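Local coordinates for protein BIFUNCTIONAL PROTEIN Proline utilization A (PutA) (Corynebacterium freiburgense, PDB 5UX5) that catalyses the two-step oxidation of proline to glutamate, coupling FAD-dependent proline dehydrogenase and NAD-dependent aldehyde dehydrogenase activities in one polypeptide, at residues Leu152-Leu157 and Pro181-Val186; Thr172-Leu177 and Arg214-Leu219; Leu1004-Trp1009 and Pro1023-Ile1028; Tyr978-Asp983 and Ser1014-Ile1019. All coordinates share one frame; numbering follows the deposited sequence.

Interaction 1: Leu152-Leu157 and Pro181-Val186; sequences LNVNLL and PRVDYV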
# COMPACT_ATOMS: atom_id res chain seq x y z
N LEU A 152 33.54 21.46 -0.89
CA LEU A 152 32.88 20.21 -1.28
C LEU A 152 31.74 19.85 -0.33
O LEU A 152 31.92 19.86 0.89
CB LEU A 152 33.88 19.04 -1.29
CG LEU A 152 34.98 18.96 -2.36
CD1 LEU A 152 35.54 17.56 -2.41
CD2 LEU A 152 34.50 19.41 -3.74
N ASN A 153 30.58 19.52 -0.87
CA ASN A 153 29.48 18.97 -0.07
C ASN A 153 29.66 17.46 -0.07
O ASN A 153 29.40 16.79 -1.07
CB ASN A 153 28.13 19.40 -0.64
CG ASN A 153 26.93 18.72 0.05
OD1 ASN A 153 25.79 18.88 -0.38
ND2 ASN A 153 27.17 18.00 1.13
N VAL A 154 30.13 16.92 1.04
CA VAL A 154 30.36 15.49 1.16
C VAL A 154 29.07 14.84 1.64
O VAL A 154 28.52 15.21 2.68
CB VAL A 154 31.54 15.21 2.09
CG1 VAL A 154 31.84 13.73 2.18
CG2 VAL A 154 32.77 15.94 1.56
N ASN A 155 28.58 13.88 0.85
CA ASN A 155 27.31 13.21 1.08
C ASN A 155 27.54 11.71 1.05
O ASN A 155 28.02 11.17 0.05
CB ASN A 155 26.29 13.65 0.01
CG ASN A 155 24.89 13.04 0.19
OD1 ASN A 155 24.30 12.57 -0.77
ND2 ASN A 155 24.36 13.08 1.40
N LEU A 156 27.17 11.03 2.13
CA LEU A 156 27.42 9.60 2.26
C LEU A 156 26.25 8.81 1.68
O LEU A 156 25.11 8.93 2.15
CB LEU A 156 27.67 9.23 3.72
CG LEU A 156 27.94 7.73 3.92
CD1 LEU A 156 29.24 7.31 3.26
CD2 LEU A 156 27.96 7.36 5.41
N LEU A 157 26.52 8.01 0.65
CA LEU A 157 25.53 7.12 0.07
C LEU A 157 25.73 5.69 0.57
O LEU A 157 26.75 5.37 1.19
CB LEU A 157 25.61 7.17 -1.46
CG LEU A 157 25.49 8.57 -2.08
CD1 LEU A 157 25.71 8.52 -3.60
CD2 LEU A 157 24.18 9.26 -1.73
N PRO A 181 39.61 17.13 9.06
CA PRO A 181 39.74 18.60 8.99
C PRO A 181 39.64 19.17 7.59
O PRO A 181 39.32 20.35 7.46
CB PRO A 181 41.12 18.85 9.59
CG PRO A 181 41.86 17.59 9.29
CD PRO A 181 40.87 16.49 9.44
N ARG A 182 39.92 18.41 6.54
CA ARG A 182 39.77 18.96 5.21
C ARG A 182 38.31 19.15 4.83
O ARG A 182 38.01 19.95 3.94
CB ARG A 182 40.44 18.07 4.17
CG ARG A 182 41.70 17.39 4.63
CD ARG A 182 42.31 16.54 3.52
NE ARG A 182 43.30 15.58 4.02
CZ ARG A 182 44.59 15.56 3.66
NH1 ARG A 182 45.04 16.44 2.77
NH2 ARG A 182 45.42 14.65 4.17
N VAL A 183 37.39 18.50 5.55
CA VAL A 183 35.98 18.45 5.19
C VAL A 183 35.27 19.65 5.82
O VAL A 183 35.25 19.79 7.05
CB VAL A 183 35.34 17.12 5.65
CG1 VAL A 183 33.82 17.13 5.46
CG2 VAL A 183 35.94 15.96 4.89
N ASP A 184 34.64 20.47 4.98
CA ASP A 184 33.93 21.68 5.40
C ASP A 184 32.43 21.50 5.52
O ASP A 184 31.78 22.33 6.15
CB ASP A 184 34.11 22.83 4.40
CG ASP A 184 35.55 23.13 4.06
OD1 ASP A 184 36.43 23.04 4.94
OD2 ASP A 184 35.78 23.49 2.88
N TYR A 185 31.87 20.48 4.90
CA TYR A 185 30.44 20.49 4.62
C TYR A 185 29.97 19.06 4.43
O TYR A 185 30.41 18.38 3.50
CB TYR A 185 30.19 21.32 3.38
CG TYR A 185 28.78 21.64 2.99
CD1 TYR A 185 27.79 20.66 2.94
CD2 TYR A 185 28.45 22.92 2.59
CE1 TYR A 185 26.48 20.97 2.53
CE2 TYR A 185 27.17 23.24 2.16
CZ TYR A 185 26.19 22.26 2.14
OH TYR A 185 24.92 22.60 1.73
N VAL A 186 29.09 18.60 5.31
CA VAL A 186 28.44 17.31 5.13
C VAL A 186 26.94 17.54 5.05
O VAL A 186 26.40 18.47 5.66
CB VAL A 186 28.78 16.31 6.26
CG1 VAL A 186 30.28 16.05 6.31
CG2 VAL A 186 28.26 16.81 7.62
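Val183 makes the first contact of segment 181-186, its CG1 methyl coming within 4.2 Å of Val154 CG2 just ahead of the point where the chain enters strand 185-189. Its carbonyl O accepts a hydrogen bond from Arg223 NH2. Tyr185 follows and carries most of the interaction. Its backbone O receives Val154 N at 2.9 Å, the N-H pointing almost straight at it (166°). With CG anti to the backbone N (chi1 -172°), the phenol ring swings across Asn153, whose CB sits over one ring face at 4.1 Å from the centroid in a CH-pi contact. The Asn153 amide is turned 41° against the ring, and its ND2 comes 3.3 Å from Tyr185 CD1 while bonding to Ser187 OG. The hydroxyl of Tyr185 is bonded by Arg296 and Glu376. Val186 completes the register as the parallel bridge partner of Val154, its CA lying 3.2 Å from Val154 O in a CA-H...O contact. Strands 151-157 and 185-189 are neighbours in the parallel barrel of the proline dehydrogenase module, with helix 164-178 linking them in a beta-alpha-beta unit. The Asn153 side chain comes within about 5 Å of the bound FAD, so the ring-amide contact lies beside the flavin; the bonds at the polar ends of Asn153 and Tyr185 would limit rotation of both groups and keep CB over the ring face.

Interaction 2: Thr172-Leu177 and Arg214-Leu219; sequences TRTMEL and RPLYRL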
# COMPACT_ATOMS: atom_id res chain seq x y z
N THR A 172 27.12 7.37 12.05
CA THR A 172 28.45 7.30 12.63
C THR A 172 29.51 7.56 11.57
O THR A 172 30.55 8.19 11.85
CB THR A 172 28.71 5.93 13.29
OG1 THR A 172 28.55 4.91 12.32
CG2 THR A 172 27.79 5.66 14.48
N ARG A 173 29.26 7.11 10.34
CA ARG A 173 30.24 7.31 9.27
C ARG A 173 30.28 8.76 8.81
O ARG A 173 31.35 9.25 8.42
CB ARG A 173 29.92 6.38 8.11
CG ARG A 173 30.13 4.92 8.40
CD ARG A 173 29.80 4.02 7.21
NE ARG A 173 30.00 2.62 7.58
CZ ARG A 173 29.41 1.59 6.99
NH1 ARG A 173 28.56 1.78 6.00
NH2 ARG A 173 29.67 0.36 7.43
N THR A 174 29.13 9.45 8.83
CA THR A 174 29.11 10.89 8.57
C THR A 174 29.83 11.64 9.68
O THR A 174 30.56 12.60 9.41
CB THR A 174 27.68 11.38 8.45
OG1 THR A 174 27.09 10.84 7.26
CG2 THR A 174 27.64 12.93 8.37
N MET A 175 29.64 11.20 10.92
CA MET A 175 30.38 11.76 12.04
C MET A 175 31.88 11.62 11.82
O MET A 175 32.64 12.55 12.12
CB MET A 175 29.99 11.07 13.34
CG MET A 175 28.60 11.42 13.84
SD MET A 175 28.15 10.50 15.32
CE MET A 175 29.28 11.11 16.55
N GLU A 176 32.33 10.49 11.27
CA GLU A 176 33.76 10.32 11.04
C GLU A 176 34.30 11.32 10.02
O GLU A 176 35.41 11.84 10.19
CB GLU A 176 34.07 8.89 10.61
CG GLU A 176 33.87 7.84 11.70
CD GLU A 176 34.66 8.13 12.98
OE1 GLU A 176 35.81 8.63 12.90
OE2 GLU A 176 34.11 7.83 14.07
N LEU A 177 33.53 11.61 8.96
CA LEU A 177 33.96 12.58 7.96
C LEU A 177 34.04 13.99 8.54
O LEU A 177 34.94 14.77 8.18
CB LEU A 177 33.02 12.56 6.77
CG LEU A 177 32.94 11.32 5.89
CD1 LEU A 177 31.54 11.28 5.32
CD2 LEU A 177 33.95 11.36 4.77
N ARG A 214 22.59 15.07 17.84
CA ARG A 214 23.40 15.96 18.67
C ARG A 214 24.89 15.60 18.69
O ARG A 214 25.71 16.52 18.56
CB ARG A 214 22.83 16.00 20.10
CG ARG A 214 21.56 16.81 20.26
CD ARG A 214 21.07 16.79 21.69
NE ARG A 214 19.72 17.32 21.81
CZ ARG A 214 18.66 16.56 22.08
NH1 ARG A 214 18.82 15.26 22.29
NH2 ARG A 214 17.44 17.09 22.14
N PRO A 215 25.31 14.34 18.81
CA PRO A 215 26.75 14.07 18.69
C PRO A 215 27.34 14.58 17.40
O PRO A 215 28.49 15.03 17.39
CB PRO A 215 26.86 12.54 18.79
CG PRO A 215 25.54 12.06 19.25
CD PRO A 215 24.55 13.17 19.29
N LEU A 216 26.58 14.53 16.30
CA LEU A 216 27.10 15.00 15.01
C LEU A 216 27.28 16.52 15.00
O LEU A 216 28.26 17.03 14.45
CB LEU A 216 26.16 14.60 13.88
CG LEU A 216 26.60 15.22 12.57
CD1 LEU A 216 27.83 14.47 12.04
CD2 LEU A 216 25.49 15.29 11.55
N TYR A 217 26.33 17.26 15.57
CA TYR A 217 26.44 18.72 15.58
C TYR A 217 27.49 19.20 16.57
O TYR A 217 28.15 20.21 16.33
CB TYR A 217 25.07 19.33 15.89
CG TYR A 217 24.08 19.29 14.74
CD1 TYR A 217 23.35 18.14 14.45
CD2 TYR A 217 23.87 20.41 13.94
CE1 TYR A 217 22.46 18.09 13.40
CE2 TYR A 217 22.98 20.38 12.90
CZ TYR A 217 22.27 19.21 12.63
OH TYR A 217 21.38 19.18 11.58
N ARG A 218 27.69 18.47 17.66
CA ARG A 218 28.77 18.78 18.58
C ARG A 218 30.10 18.71 17.86
O ARG A 218 31.02 19.49 18.17
CB ARG A 218 28.75 17.81 19.74
CG ARG A 218 27.71 18.14 20.72
CD ARG A 218 27.61 17.10 21.74
NE ARG A 218 26.34 17.27 22.42
CZ ARG A 218 25.69 16.27 22.97
NH1 ARG A 218 26.22 15.05 22.92
NH2 ARG A 218 24.51 16.47 23.57
N LEU A 219 30.26 17.72 16.97
CA LEU A 219 31.51 17.60 16.23
C LEU A 219 31.79 18.83 15.39
O LEU A 219 32.96 19.21 15.23
CB LEU A 219 31.50 16.37 15.33
CG LEU A 219 31.59 15.00 15.98
CD1 LEU A 219 31.76 14.01 14.86
CD2 LEU A 219 32.74 14.87 16.96
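Met175 meets three residues of helix 202-221 and forms the centre of this apolar interface. Its CG lies 3.6 Å from Leu216 CD1, and its CB is 3.8 Å from Leu219 CD1. Further along the side chain, a bend at chi3 (66°) turns the terminal CE toward Pro215, 3.6 Å from its CB. Thr174 adds a lighter touch, its CG2 methyl 4.0 Å from the same Leu216 CD1 that Met175 uses. The Leu216 branch reaches both residues because CG stands anti to the backbone N (chi1 174°), carrying CD1 across to the facing helix. The two helical segments run almost parallel, 6° apart with axes 9.6 Å from each other, as expected for successive outer helices of a beta/alpha barrel, here the TIM-barrel module of proline dehydrogenase. Pro215 lies where helix 202-221 is kinked, the backbone N atoms of residues 215 and 216 having no bond to the preceding turn. Behind the interface, both helices rest on the barrel strands: Thr174 packs on Leu156 of strand 151-157, and Leu216 on Ile229 of strand 228-232. The Thr174 hydroxyl is turned back to its own helix, bonded with Arg170 O. On the far flank of helix 202-221, Arg214 and Arg218 form salt bridges with Glu252 and Glu254, respectively.

Interaction 3: Leu1004-Trp1009 and Pro1023-Ile1028; sequences LETHEW and PVPTTI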
# COMPACT_ATOMS: atom_id res chain seq x y z
N LEU A 1004 -19.98 -38.71 -10.28
CA LEU A 1004 -19.80 -38.99 -8.86
C LEU A 1004 -21.04 -39.69 -8.34
O LEU A 1004 -22.16 -39.25 -8.60
CB LEU A 1004 -19.57 -37.70 -8.08
CG LEU A 1004 -19.28 -37.80 -6.59
CD1 LEU A 1004 -17.81 -38.11 -6.29
CD2 LEU A 1004 -19.70 -36.51 -5.95
N GLU A 1005 -20.83 -40.77 -7.60
CA GLU A 1005 -21.91 -41.54 -6.99
C GLU A 1005 -22.03 -41.22 -5.50
O GLU A 1005 -21.20 -40.51 -4.92
CB GLU A 1005 -21.65 -43.04 -7.19
CG GLU A 1005 -21.50 -43.47 -8.64
CD GLU A 1005 -22.71 -44.25 -9.15
OE1 GLU A 1005 -23.69 -43.62 -9.64
OE2 GLU A 1005 -22.68 -45.50 -9.04
N THR A 1006 -23.08 -41.75 -4.88
CA THR A 1006 -23.17 -41.68 -3.42
C THR A 1006 -22.07 -42.55 -2.83
O THR A 1006 -21.78 -43.64 -3.34
CB THR A 1006 -24.53 -42.17 -2.92
OG1 THR A 1006 -25.58 -41.74 -3.80
CG2 THR A 1006 -24.82 -41.64 -1.52
N HIS A 1007 -21.46 -42.05 -1.75
CA HIS A 1007 -20.39 -42.74 -1.03
C HIS A 1007 -19.08 -42.78 -1.81
O HIS A 1007 -18.06 -43.21 -1.26
CB HIS A 1007 -20.82 -44.16 -0.62
CG HIS A 1007 -21.94 -44.17 0.39
ND1 HIS A 1007 -23.27 -44.17 0.02
CD2 HIS A 1007 -21.92 -44.16 1.74
CE1 HIS A 1007 -24.02 -44.16 1.11
NE2 HIS A 1007 -23.22 -44.15 2.17
N GLU A 1008 -19.06 -42.33 -3.06
CA GLU A 1008 -17.78 -42.12 -3.72
C GLU A 1008 -17.09 -40.87 -3.15
O GLU A 1008 -17.70 -39.81 -3.03
CB GLU A 1008 -17.96 -42.01 -5.24
CG GLU A 1008 -16.63 -42.08 -6.06
CD GLU A 1008 -16.82 -41.92 -7.59
OE1 GLU A 1008 -17.95 -42.12 -8.10
OE2 GLU A 1008 -15.83 -41.59 -8.27
N TRP A 1009 -15.84 -41.03 -2.74
CA TRP A 1009 -15.03 -39.96 -2.18
C TRP A 1009 -14.70 -38.89 -3.23
O TRP A 1009 -14.64 -39.15 -4.44
CB TRP A 1009 -13.74 -40.56 -1.63
CG TRP A 1009 -12.67 -39.61 -1.11
CD1 TRP A 1009 -12.43 -39.29 0.19
CD2 TRP A 1009 -11.65 -38.94 -1.88
NE1 TRP A 1009 -11.35 -38.44 0.28
CE2 TRP A 1009 -10.85 -38.22 -0.97
CE3 TRP A 1009 -11.35 -38.87 -3.26
CZ2 TRP A 1009 -9.76 -37.43 -1.38
CZ3 TRP A 1009 -10.27 -38.08 -3.67
CH2 TRP A 1009 -9.49 -37.37 -2.72
N PRO A 1023 -33.16 -35.32 -5.88
CA PRO A 1023 -32.39 -34.57 -4.89
C PRO A 1023 -30.94 -35.03 -4.92
O PRO A 1023 -30.61 -36.10 -5.43
CB PRO A 1023 -33.07 -34.91 -3.56
CG PRO A 1023 -34.45 -35.41 -3.95
CD PRO A 1023 -34.28 -36.06 -5.29
N VAL A 1024 -30.05 -34.17 -4.44
CA VAL A 1024 -28.70 -34.68 -4.19
C VAL A 1024 -28.76 -35.61 -2.99
O VAL A 1024 -29.44 -35.28 -1.99
CB VAL A 1024 -27.73 -33.52 -3.97
CG1 VAL A 1024 -26.33 -34.04 -3.76
CG2 VAL A 1024 -27.78 -32.56 -5.13
N PRO A 1025 -28.12 -36.76 -3.03
CA PRO A 1025 -28.10 -37.62 -1.83
C PRO A 1025 -27.45 -36.89 -0.65
O PRO A 1025 -26.42 -36.23 -0.80
CB PRO A 1025 -27.28 -38.83 -2.28
CG PRO A 1025 -27.38 -38.82 -3.80
CD PRO A 1025 -27.50 -37.38 -4.21
N THR A 1026 -28.07 -37.02 0.53
CA THR A 1026 -27.67 -36.26 1.71
C THR A 1026 -26.20 -36.49 2.06
O THR A 1026 -25.48 -35.57 2.47
CB THR A 1026 -28.56 -36.64 2.90
OG1 THR A 1026 -29.84 -36.02 2.76
CG2 THR A 1026 -27.96 -36.15 4.23
N THR A 1027 -25.73 -37.72 1.88
CA THR A 1027 -24.37 -38.04 2.28
C THR A 1027 -23.36 -37.18 1.53
O THR A 1027 -22.32 -36.83 2.09
CB THR A 1027 -24.11 -39.53 2.07
OG1 THR A 1027 -25.08 -40.27 2.83
CG2 THR A 1027 -22.71 -39.94 2.51
N ILE A 1028 -23.65 -36.80 0.29
CA ILE A 1028 -22.72 -35.94 -0.43
C ILE A 1028 -22.65 -34.57 0.20
O ILE A 1028 -21.56 -34.01 0.36
CB ILE A 1028 -23.09 -35.85 -1.91
CG1 ILE A 1028 -22.93 -37.21 -2.57
CG2 ILE A 1028 -22.22 -34.80 -2.61
CD1 ILE A 1028 -23.80 -37.38 -3.75
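A type II beta turn, Glu1005 to Glu1008, leans on the first turn of helix 1026-1035 in the C-terminal region of the chain, with Thr1006 set against Pro1025. Thr1006 OG1 lies 3.4 Å from Pro1025 CG, and the CG2 methyl is 3.8 Å from Pro1025 CB, so both branches of the threonine bear on the proline ring. The same methyl extends to Thr1027, 4.2 Å from its CB. Pro1025 occupies the N-cap position, and its carbonyl O receives Ile1028 N in the opening turn of the helix. His1007, the third residue of the turn, has the positive phi (71°) that this turn type requires there; its imidazole then lies with one face over Thr1027 CG2, the methyl offset toward the ring rim and 4.3 Å from NE2. The end of Ile1028 comes nearer the turn, CD1 standing 4.2 Å from Glu1005 O, while its side chain also packs on Phe1010 and on Val980, Ile1016 and Val1039 of the neighbouring strands. The turn is closed weakly through its backbone, from Glu1008 N to Glu1005 O, and also through Glu1008 OE1, which accepts Glu1005 N at 3.2 Å from above the carboxylate plane. Since the two segments share methyl and ring surfaces and no polar bond, the turn is held to the helix mainly by van der Waals contact, while its own two bonds, one of them weak, brace it.

Interaction 4: Tyr978-Asp983 and Ser1014-Ile1019; sequences YVVGDD and SRIRAI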
# COMPACT_ATOMS: atom_id res chain seq x y z
N TYR A 978 -17.02 -32.12 -10.47
CA TYR A 978 -17.76 -33.33 -10.18
C TYR A 978 -19.24 -33.13 -10.48
O TYR A 978 -19.80 -32.06 -10.23
CB TYR A 978 -17.56 -33.76 -8.72
CG TYR A 978 -16.18 -34.32 -8.47
CD1 TYR A 978 -15.91 -35.66 -8.73
CD2 TYR A 978 -15.15 -33.52 -7.98
CE1 TYR A 978 -14.66 -36.19 -8.53
CE2 TYR A 978 -13.86 -34.05 -7.76
CZ TYR A 978 -13.63 -35.39 -8.03
OH TYR A 978 -12.38 -35.95 -7.82
N VAL A 979 -19.88 -34.16 -11.04
CA VAL A 979 -21.26 -34.08 -11.49
C VAL A 979 -22.07 -35.17 -10.80
O VAL A 979 -21.68 -36.34 -10.81
CB VAL A 979 -21.37 -34.22 -13.02
CG1 VAL A 979 -22.80 -34.02 -13.49
CG2 VAL A 979 -20.44 -33.24 -13.70
N VAL A 980 -23.19 -34.79 -10.20
CA VAL A 980 -24.07 -35.72 -9.50
C VAL A 980 -25.44 -35.74 -10.16
O VAL A 980 -26.04 -34.68 -10.38
CB VAL A 980 -24.21 -35.35 -8.02
CG1 VAL A 980 -25.13 -36.35 -7.36
CG2 VAL A 980 -22.88 -35.40 -7.38
N GLY A 981 -25.91 -36.93 -10.50
CA GLY A 981 -27.22 -37.09 -11.11
C GLY A 981 -27.10 -37.58 -12.53
O GLY A 981 -26.01 -37.62 -13.12
N ASP A 982 -28.24 -37.94 -13.10
CA ASP A 982 -28.29 -38.48 -14.46
C ASP A 982 -29.30 -37.70 -15.28
O ASP A 982 -30.50 -37.70 -14.97
CB ASP A 982 -28.59 -39.98 -14.48
CG ASP A 982 -27.46 -40.81 -13.86
OD1 ASP A 982 -26.26 -40.57 -14.17
OD2 ASP A 982 -27.78 -41.71 -13.05
N ASP A 983 -28.81 -37.03 -16.31
CA ASP A 983 -29.63 -36.29 -17.25
C ASP A 983 -28.77 -35.95 -18.45
O ASP A 983 -27.92 -35.06 -18.37
CB ASP A 983 -30.21 -35.04 -16.61
CG ASP A 983 -31.16 -34.31 -17.52
OD1 ASP A 983 -30.76 -33.94 -18.65
OD2 ASP A 983 -32.32 -34.11 -17.12
N SER A 1014 -13.63 -29.48 -3.46
CA SER A 1014 -14.18 -29.76 -4.77
C SER A 1014 -15.45 -28.95 -5.02
O SER A 1014 -16.12 -28.47 -4.09
CB SER A 1014 -14.49 -31.25 -4.90
OG SER A 1014 -13.32 -31.99 -4.65
N ARG A 1015 -15.78 -28.81 -6.29
CA ARG A 1015 -17.07 -28.28 -6.71
C ARG A 1015 -17.87 -29.42 -7.31
O ARG A 1015 -17.34 -30.18 -8.14
CB ARG A 1015 -16.89 -27.15 -7.74
CG ARG A 1015 -16.40 -25.80 -7.23
CD ARG A 1015 -16.26 -24.82 -8.38
NE ARG A 1015 -15.64 -23.56 -8.00
CZ ARG A 1015 -15.31 -22.60 -8.87
NH1 ARG A 1015 -15.52 -22.76 -10.16
NH2 ARG A 1015 -14.75 -21.47 -8.45
N ILE A 1016 -19.12 -29.58 -6.88
CA ILE A 1016 -19.96 -30.70 -7.31
C ILE A 1016 -21.21 -30.11 -7.93
O ILE A 1016 -21.95 -29.39 -7.26
CB ILE A 1016 -20.30 -31.62 -6.14
CG1 ILE A 1016 -19.04 -32.18 -5.51
CG2 ILE A 1016 -21.11 -32.74 -6.59
CD1 ILE A 1016 -19.20 -32.47 -4.04
N ARG A 1017 -21.40 -30.37 -9.24
CA ARG A 1017 -22.56 -29.87 -9.96
C ARG A 1017 -23.68 -30.90 -9.94
O ARG A 1017 -23.46 -32.08 -10.25
CB ARG A 1017 -22.21 -29.52 -11.41
CG ARG A 1017 -23.26 -28.69 -12.14
CD ARG A 1017 -23.36 -27.31 -11.52
NE ARG A 1017 -24.25 -26.39 -12.25
CZ ARG A 1017 -25.53 -26.18 -11.96
NH1 ARG A 1017 -26.13 -26.83 -10.97
NH2 ARG A 1017 -26.23 -25.32 -12.69
N ALA A 1018 -24.89 -30.46 -9.57
CA ALA A 1018 -26.06 -31.31 -9.52
C ALA A 1018 -26.82 -31.21 -10.84
O ALA A 1018 -27.14 -30.11 -11.31
CB ALA A 1018 -26.99 -30.91 -8.38
N ILE A 1019 -27.09 -32.37 -11.44
CA ILE A 1019 -27.92 -32.41 -12.64
C ILE A 1019 -29.08 -33.37 -12.41
O ILE A 1019 -28.96 -34.36 -11.68
CB ILE A 1019 -27.10 -32.80 -13.89
CG1 ILE A 1019 -26.63 -34.26 -13.84
CG2 ILE A 1019 -25.92 -31.87 -14.07
CD1 ILE A 1019 -26.06 -34.72 -15.14
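Tyr978 and Ile1016 begin a parallel pairing of strands 965-980 and 1015-1018, adjacent strands of what is probably a Rossmann-like sheet in the C-terminal region. Main-chain bonds dominate. Tyr978 N donates to Arg1015 O at 3.0 Å; Arg1017 then uses its N toward Tyr978 O and its O toward Val980 N, and Ile1019 N closes the series on Val980 O at 2.7 Å, almost perfectly straight (178°). CA-H...O contacts lie between these bonds, the last from Gly981 CA to Ile1019 O at 3.3 Å, where the glycine adopts a phi of 114° that other residues seldom take up. Apolar contacts divide between the two sheet faces. On one, Tyr978 CB meets Ile1016 CG1 at 3.9 Å, and Val980 and Ile1016 touch through their CG2 methyls. On the other, Val979 CG1 packs against Ile1019 CD1 at 3.7 Å; Val979 also touches Phe987 and Leu990 of helix 984-997. Polar side chains find their partners beyond the pair: Arg1017, bent at chi2 (66°), turns away to a salt bridge with Glu1051, and Ser1014 OG, close to Tyr978 CE2, bonds to Pro1011 O. Asp983 sits at the N-cap of helix 984-997, with OD1 accepting Gln986 N.

The four contacts form two local pairs at opposite ends of the molecule, with interactions 1 and 3 centred 78 Å apart. Interaction 1 is buried in the barrel wall near the flavin; interaction 2 lies one layer out and only partly buried. Helix 164-178 joins them, with Leu177 CD1 4.0 Å from Val154 CG1. Chemistry follows the layers: strand bonding and an amide laid against a phenol ring inside, purely apolar helix packing outside. The distal pair repeats this contrast: interaction 4 is a partly buried strand pairing rich in backbone bonds, interaction 3 a surface turn resting on a helix. Leu1004 bridges them, its CD2 3.7 Å from Val980 CG2.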